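Transcriptional activator TenA-1 (Sulfolobus solfataricus P2, PDB 2QZC) is a putative TenA-like thiaminase with a heme oxygenase-like helical fold, and so probably acts on thiamin or related pyrimidine compounds. Local coordinates at residues A[18-28]-A[196-207]. Residues are numbered along the deposited sequence; the frame is centred on the assembly and turned at random. Where two conformers were deposited one is given.
With IMD (imidazole), chain C.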
loop_
_atom_site.group_PDB
_atom_site.type_symbol
_atom_site.label_atom_id
_atom_site.label_comp_id
_atom_site.label_asym_id
_atom_site.label_seq_id
_atom_site.Cartn_x
_atom_site.Cartn_y
_atom_site.Cartn_z
ATOM N N LEU A 18 -10.868 -28.497 -9.946
ATOM C CA LEU A 18 -11.424 -27.195 -9.584
ATOM C C LEU A 18 -10.923 -26.077 -10.467
ATOM O O LEU A 18 -11.630 -25.094 -10.647
ATOM C CB LEU A 18 -11.093 -26.844 -8.116
ATOM C CG LEU A 18 -11.713 -27.691 -7.024
ATOM C CD1 LEU A 18 -11.120 -27.354 -5.631
ATOM C CD2 LEU A 18 -13.238 -27.522 -7.022
ATOM N N TRP A 19 -9.699 -26.176 -10.991
ATOM C CA TRP A 19 -9.145 -25.102 -11.788
ATOM C C TRP A 19 -9.990 -24.798 -13.007
ATOM O O TRP A 19 -10.353 -23.646 -13.238
ATOM C CB TRP A 19 -7.681 -25.318 -12.154
ATOM C CG TRP A 19 -7.069 -24.067 -12.732
ATOM C CD1 TRP A 19 -6.715 -23.861 -14.034
ATOM C CD2 TRP A 19 -6.755 -22.848 -12.033
ATOM N NE1 TRP A 19 -6.197 -22.598 -14.194
ATOM C CE2 TRP A 19 -6.175 -21.960 -12.981
ATOM C CE3 TRP A 19 -6.862 -22.424 -10.699
ATOM C CZ2 TRP A 19 -5.754 -20.655 -12.623
ATOM C CZ3 TRP A 19 -6.426 -21.151 -10.360
ATOM C CH2 TRP A 19 -5.891 -20.288 -11.288
ATOM N N ASN A 20 -10.333 -25.816 -13.779
ATOM C CA ASN A 20 -11.179 -25.572 -14.957
ATOM C C ASN A 20 -12.613 -25.211 -14.581
ATOM O O ASN A 20 -13.263 -24.482 -15.334
ATOM C CB ASN A 20 -11.107 -26.726 -15.971
ATOM C CG ASN A 20 -9.795 -26.717 -16.759
ATOM O OD1 ASN A 20 -9.121 -25.684 -16.883
ATOM N ND2 ASN A 20 -9.424 -27.873 -17.279
ATOM N N LYS A 21 -13.102 -25.684 -13.431
ATOM C CA LYS A 21 -14.434 -25.251 -12.959
ATOM C C LYS A 21 -14.474 -23.738 -12.736
ATOM O O LYS A 21 -15.525 -23.114 -12.844
ATOM C CB LYS A 21 -14.873 -25.992 -11.706
ATOM C CG LYS A 21 -15.249 -27.451 -11.982
ATOM C CD LYS A 21 -15.667 -28.191 -10.749
ATOM C CE LYS A 21 -16.057 -29.628 -11.095
ATOM N NZ LYS A 21 -16.610 -30.287 -9.881
ATOM N N TYR A 22 -13.311 -23.164 -12.394
ATOM C CA TYR A 22 -13.135 -21.722 -12.217
ATOM C C TYR A 22 -12.922 -21.001 -13.556
ATOM O O TYR A 22 -13.728 -20.148 -13.946
ATOM C CB TYR A 22 -11.959 -21.483 -11.234
ATOM C CG TYR A 22 -11.357 -20.090 -11.161
ATOM C CD1 TYR A 22 -12.118 -18.948 -11.345
ATOM C CD2 TYR A 22 -10.006 -19.922 -10.822
ATOM C CE1 TYR A 22 -11.551 -17.684 -11.275
ATOM C CE2 TYR A 22 -9.434 -18.653 -10.717
ATOM C CZ TYR A 22 -10.237 -17.545 -10.903
ATOM O OH TYR A 22 -9.696 -16.278 -10.811
ATOM N N VAL A 23 -11.840 -21.312 -14.253
ATOM C CA VAL A 23 -11.460 -20.540 -15.438
ATOM C C VAL A 23 -12.259 -20.868 -16.700
ATOM O O VAL A 23 -12.192 -20.093 -17.658
ATOM C CB VAL A 23 -9.945 -20.557 -15.710
ATOM C CG1 VAL A 23 -9.154 -19.992 -14.516
ATOM C CG2 VAL A 23 -9.461 -21.961 -16.119
ATOM N N LYS A 24 -12.993 -21.972 -16.681
ATOM C CA LYS A 24 -13.904 -22.344 -17.779
ATOM C C LYS A 24 -15.341 -22.418 -17.267
ATOM O O LYS A 24 -16.187 -23.127 -17.830
ATOM C CB LYS A 24 -13.486 -23.678 -18.439
ATOM C CG LYS A 24 -12.090 -23.693 -18.971
ATOM C CD LYS A 24 -11.752 -25.061 -19.623
ATOM C CE LYS A 24 -10.421 -24.996 -20.405
ATOM N NZ LYS A 24 -10.152 -26.282 -21.069
ATOM N N HIS A 25 -15.659 -21.630 -16.226
ATOM C CA HIS A 25 -17.008 -21.603 -15.657
ATOM C C HIS A 25 -18.054 -21.169 -16.704
ATOM O O HIS A 25 -17.744 -20.381 -17.592
ATOM C CB HIS A 25 -17.042 -20.578 -14.494
ATOM C CG HIS A 25 -18.220 -20.718 -13.591
ATOM N ND1 HIS A 25 -19.477 -20.216 -13.880
ATOM C CD2 HIS A 25 -18.303 -21.279 -12.362
ATOM C CE1 HIS A 25 -20.287 -20.512 -12.876
ATOM N NE2 HIS A 25 -19.597 -21.163 -11.943
ATOM N N GLU A 26 -19.271 -21.690 -16.557
ATOM C CA GLU A 26 -20.430 -21.303 -17.382
ATOM C C GLU A 26 -20.498 -19.786 -17.593
ATOM O O GLU A 26 -20.737 -19.305 -18.700
ATOM C CB GLU A 26 -21.714 -21.788 -16.722
ATOM C CG GLU A 26 -23.014 -21.389 -17.430
ATOM C CD GLU A 26 -24.262 -21.929 -16.757
ATOM O OE1 GLU A 26 -24.172 -22.670 -15.753
ATOM O OE2 GLU A 26 -25.356 -21.576 -17.254
ATOM N N PHE A 27 -20.314 -19.017 -16.523
ATOM C CA PHE A 27 -20.363 -17.552 -16.588
ATOM C C PHE A 27 -19.381 -17.044 -17.651
ATOM O O PHE A 27 -19.717 -16.166 -18.444
ATOM C CB PHE A 27 -20.013 -16.958 -15.211
ATOM C CG PHE A 27 -20.175 -15.462 -15.104
ATOM C CD1 PHE A 27 -19.194 -14.576 -15.590
ATOM C CD2 PHE A 27 -21.256 -14.914 -14.436
ATOM C CE1 PHE A 27 -19.317 -13.186 -15.427
ATOM C CE2 PHE A 27 -21.389 -13.534 -14.278
ATOM C CZ PHE A 27 -20.413 -12.667 -14.789
ATOM N N ILE A 28 -18.158 -17.561 -17.622
ATOM C CA ILE A 28 -17.107 -17.188 -18.571
ATOM C C ILE A 28 -17.416 -17.656 -19.996
ATOM O O ILE A 28 -17.191 -16.899 -20.956
ATOM C CB ILE A 28 -15.747 -17.749 -18.108
ATOM C CG1 ILE A 28 -15.341 -16.987 -16.831
ATOM C CG2 ILE A 28 -14.665 -17.691 -19.220
ATOM C CD1 ILE A 28 -14.263 -17.752 -16.036
ATOM N N VAL A 196 -9.975 -20.808 -4.785
ATOM C CA VAL A 196 -10.556 -21.304 -6.036
ATOM C C VAL A 196 -12.036 -21.695 -5.824
ATOM O O VAL A 196 -12.895 -21.379 -6.656
ATOM C CB VAL A 196 -9.732 -22.479 -6.638
ATOM C CG1 VAL A 196 -10.448 -23.056 -7.883
ATOM C CG2 VAL A 196 -8.315 -22.010 -6.971
ATOM N N ARG A 197 -12.355 -22.339 -4.704
ATOM C CA ARG A 197 -13.763 -22.652 -4.406
ATOM C C ARG A 197 -14.591 -21.365 -4.326
ATOM O O ARG A 197 -15.720 -21.316 -4.819
ATOM C CB ARG A 197 -13.932 -23.422 -3.123
ATOM C CG ARG A 197 -13.346 -24.848 -3.164
ATOM C CD ARG A 197 -13.680 -25.589 -1.862
ATOM N NE ARG A 197 -13.024 -26.913 -1.830
ATOM C CZ ARG A 197 -13.467 -28.000 -2.431
ATOM N NH1 ARG A 197 -14.546 -28.007 -3.183
ATOM N NH2 ARG A 197 -12.756 -29.121 -2.273
ATOM N N PHE A 198 -14.036 -20.308 -3.728
ATOM C CA PHE A 198 -14.779 -19.062 -3.635
ATOM C C PHE A 198 -14.976 -18.420 -5.013
ATOM O O PHE A 198 -16.009 -17.780 -5.251
ATOM C CB PHE A 198 -14.102 -18.067 -2.680
ATOM C CG PHE A 198 -14.200 -18.427 -1.236
ATOM C CD1 PHE A 198 -15.453 -18.532 -0.657
ATOM C CD2 PHE A 198 -13.094 -18.446 -0.400
ATOM C CE1 PHE A 198 -15.595 -18.818 0.714
ATOM C CE2 PHE A 198 -13.200 -18.752 0.916
ATOM C CZ PHE A 198 -14.442 -18.928 1.505
ATOM N N GLU A 199 -13.995 -18.522 -5.901
ATOM C CA GLU A 199 -14.142 -17.989 -7.267
ATOM C C GLU A 199 -15.271 -18.684 -8.004
ATOM O O GLU A 199 -16.130 -18.049 -8.642
ATOM C CB GLU A 199 -12.835 -18.144 -8.039
ATOM C CG GLU A 199 -11.747 -17.194 -7.610
ATOM C CD GLU A 199 -12.030 -15.753 -7.968
ATOM O OE1 GLU A 199 -12.922 -15.469 -8.808
ATOM O OE2 GLU A 199 -11.343 -14.859 -7.405
ATOM N N ILE A 200 -15.293 -20.020 -7.934
ATOM C CA ILE A 200 -16.372 -20.800 -8.551
ATOM C C ILE A 200 -17.730 -20.345 -7.979
ATOM O O ILE A 200 -18.693 -20.074 -8.736
ATOM C CB ILE A 200 -16.157 -22.297 -8.323
ATOM C CG1 ILE A 200 -14.892 -22.774 -9.038
ATOM C CG2 ILE A 200 -17.377 -23.100 -8.829
ATOM C CD1 ILE A 200 -14.353 -24.147 -8.542
ATOM N N GLY A 201 -17.804 -20.245 -6.661
ATOM C CA GLY A 201 -19.006 -19.787 -5.997
ATOM C C GLY A 201 -19.404 -18.382 -6.371
ATOM O O GLY A 201 -20.589 -18.051 -6.443
ATOM N N PHE A 202 -18.417 -17.524 -6.603
ATOM C CA PHE A 202 -18.679 -16.108 -6.974
ATOM C C PHE A 202 -19.406 -16.022 -8.324
ATOM O O PHE A 202 -20.394 -15.290 -8.463
ATOM C CB PHE A 202 -17.339 -15.329 -7.018
ATOM C CG PHE A 202 -17.476 -13.841 -6.887
ATOM C CD1 PHE A 202 -17.796 -13.039 -7.966
ATOM C CD2 PHE A 202 -17.264 -13.233 -5.654
ATOM C CE1 PHE A 202 -17.978 -11.614 -7.788
ATOM C CE2 PHE A 202 -17.374 -11.855 -5.504
ATOM C CZ PHE A 202 -17.752 -11.065 -6.564
ATOM N N TRP A 203 -18.945 -16.818 -9.281
ATOM C CA TRP A 203 -19.621 -16.856 -10.589
ATOM C C TRP A 203 -20.997 -17.494 -10.443
ATOM O O TRP A 203 -21.950 -17.039 -11.080
ATOM C CB TRP A 203 -18.837 -17.677 -11.596
ATOM C CG TRP A 203 -17.466 -17.353 -12.014
ATOM C CD1 TRP A 203 -16.426 -18.244 -12.076
ATOM C CD2 TRP A 203 -16.962 -16.120 -12.531
ATOM N NE1 TRP A 203 -15.330 -17.646 -12.611
ATOM C CE2 TRP A 203 -15.606 -16.338 -12.861
ATOM C CE3 TRP A 203 -17.524 -14.833 -12.721
ATOM C CZ2 TRP A 203 -14.758 -15.317 -13.378
ATOM C CZ3 TRP A 203 -16.721 -13.847 -13.228
ATOM C CH2 TRP A 203 -15.320 -14.110 -13.570
ATOM N N ASP A 204 -21.112 -18.583 -9.675
ATOM C CA ASP A 204 -22.398 -19.282 -9.366
ATOM C C ASP A 204 -23.432 -18.263 -8.826
ATOM O O ASP A 204 -24.603 -18.203 -9.232
ATOM C CB ASP A 204 -22.274 -20.375 -8.233
ATOM C CG ASP A 204 -21.426 -21.658 -8.578
ATOM O OD1 ASP A 204 -21.210 -21.931 -9.761
ATOM O OD2 ASP A 204 -20.968 -22.390 -7.603
ATOM N N ALA A 205 -22.995 -17.490 -7.842
ATOM C CA ALA A 205 -23.855 -16.540 -7.143
ATOM C C ALA A 205 -24.336 -15.418 -8.057
ATOM O O ALA A 205 -25.463 -14.909 -7.882
ATOM C CB ALA A 205 -23.131 -15.974 -5.915
ATOM N N SER A 206 -23.508 -15.053 -9.041
ATOM C CA SER A 206 -23.886 -14.042 -10.026
ATOM C C SER A 206 -24.909 -14.637 -11.005
ATOM O O SER A 206 -25.903 -13.976 -11.314
ATOM C CB SER A 206 -22.665 -13.449 -10.719
ATOM O OG SER A 206 -21.972 -12.551 -9.853
ATOM N N LEU A 207 -24.692 -15.859 -11.508
ATOM C CA LEU A 207 -25.703 -16.482 -12.402
ATOM C C LEU A 207 -27.086 -16.573 -11.741
ATOM O O LEU A 207 -28.108 -16.397 -12.397
ATOM C CB LEU A 207 -25.222 -17.859 -12.888
ATOM C CG LEU A 207 -24.039 -17.890 -13.837
ATOM C CD1 LEU A 207 -23.606 -19.348 -14.140
ATOM C CD2 LEU A 207 -24.346 -17.145 -15.143
HETATM N N1 IMD C . -12.723 -12.473 -7.853
HETATM C C2 IMD C . -12.495 -11.364 -8.521
HETATM N N3 IMD C . -13.559 -10.595 -8.381
HETATM C C4 IMD C . -14.439 -11.209 -7.586
HETATM C C5 IMD C . -13.907 -12.421 -7.231
#
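Trp-203 CB sits over the centre of the His-25 ring, 3.4 Å from its centroid, where the turn between helices 18-23 and 26-32 meets helix 186-208. His-25 NE2 donates to Asp-204 OD1 (2.8 Å), the oxygen lying in the imidazole plane but the nitrogen standing above the carboxylate plane. The other ring nitrogen, His-25 ND1, accepts from Phe-27 N (3.0 Å), an N-cap bond, so two in-plane bonds fix the ring's rotation. Trp-203 NE1 gives a longer, bent bond to Tyr-22 O (3.3 Å, 136°).

Among the aromatic contacts, Phe-27 is turned 23° from the indole's six-membered ring and slid aside, Trp-203 CE3 lying over its rim; Ile-28 CG1 lies over an indole face. Tyr-22 CG, anti to the backbone N (chi1 165°), brings the ring in as a knob among Val-196, Glu-199, Ile-200 and Trp-203. Glu-199 CB covers one face of it, and Tyr-22 OH is hydrogen-bonded to Pro-136 O. Apolar packing continues through Leu-18 against Val-196 and Ile-200.

Replacing Trp-203 with an alanine would probably leave Tyr-22 O without this donor and open a gap beside Phe-27 and Ile-28. Directional bonds thus set the turn on helix 186-208, while aromatic and aliphatic groups pack between.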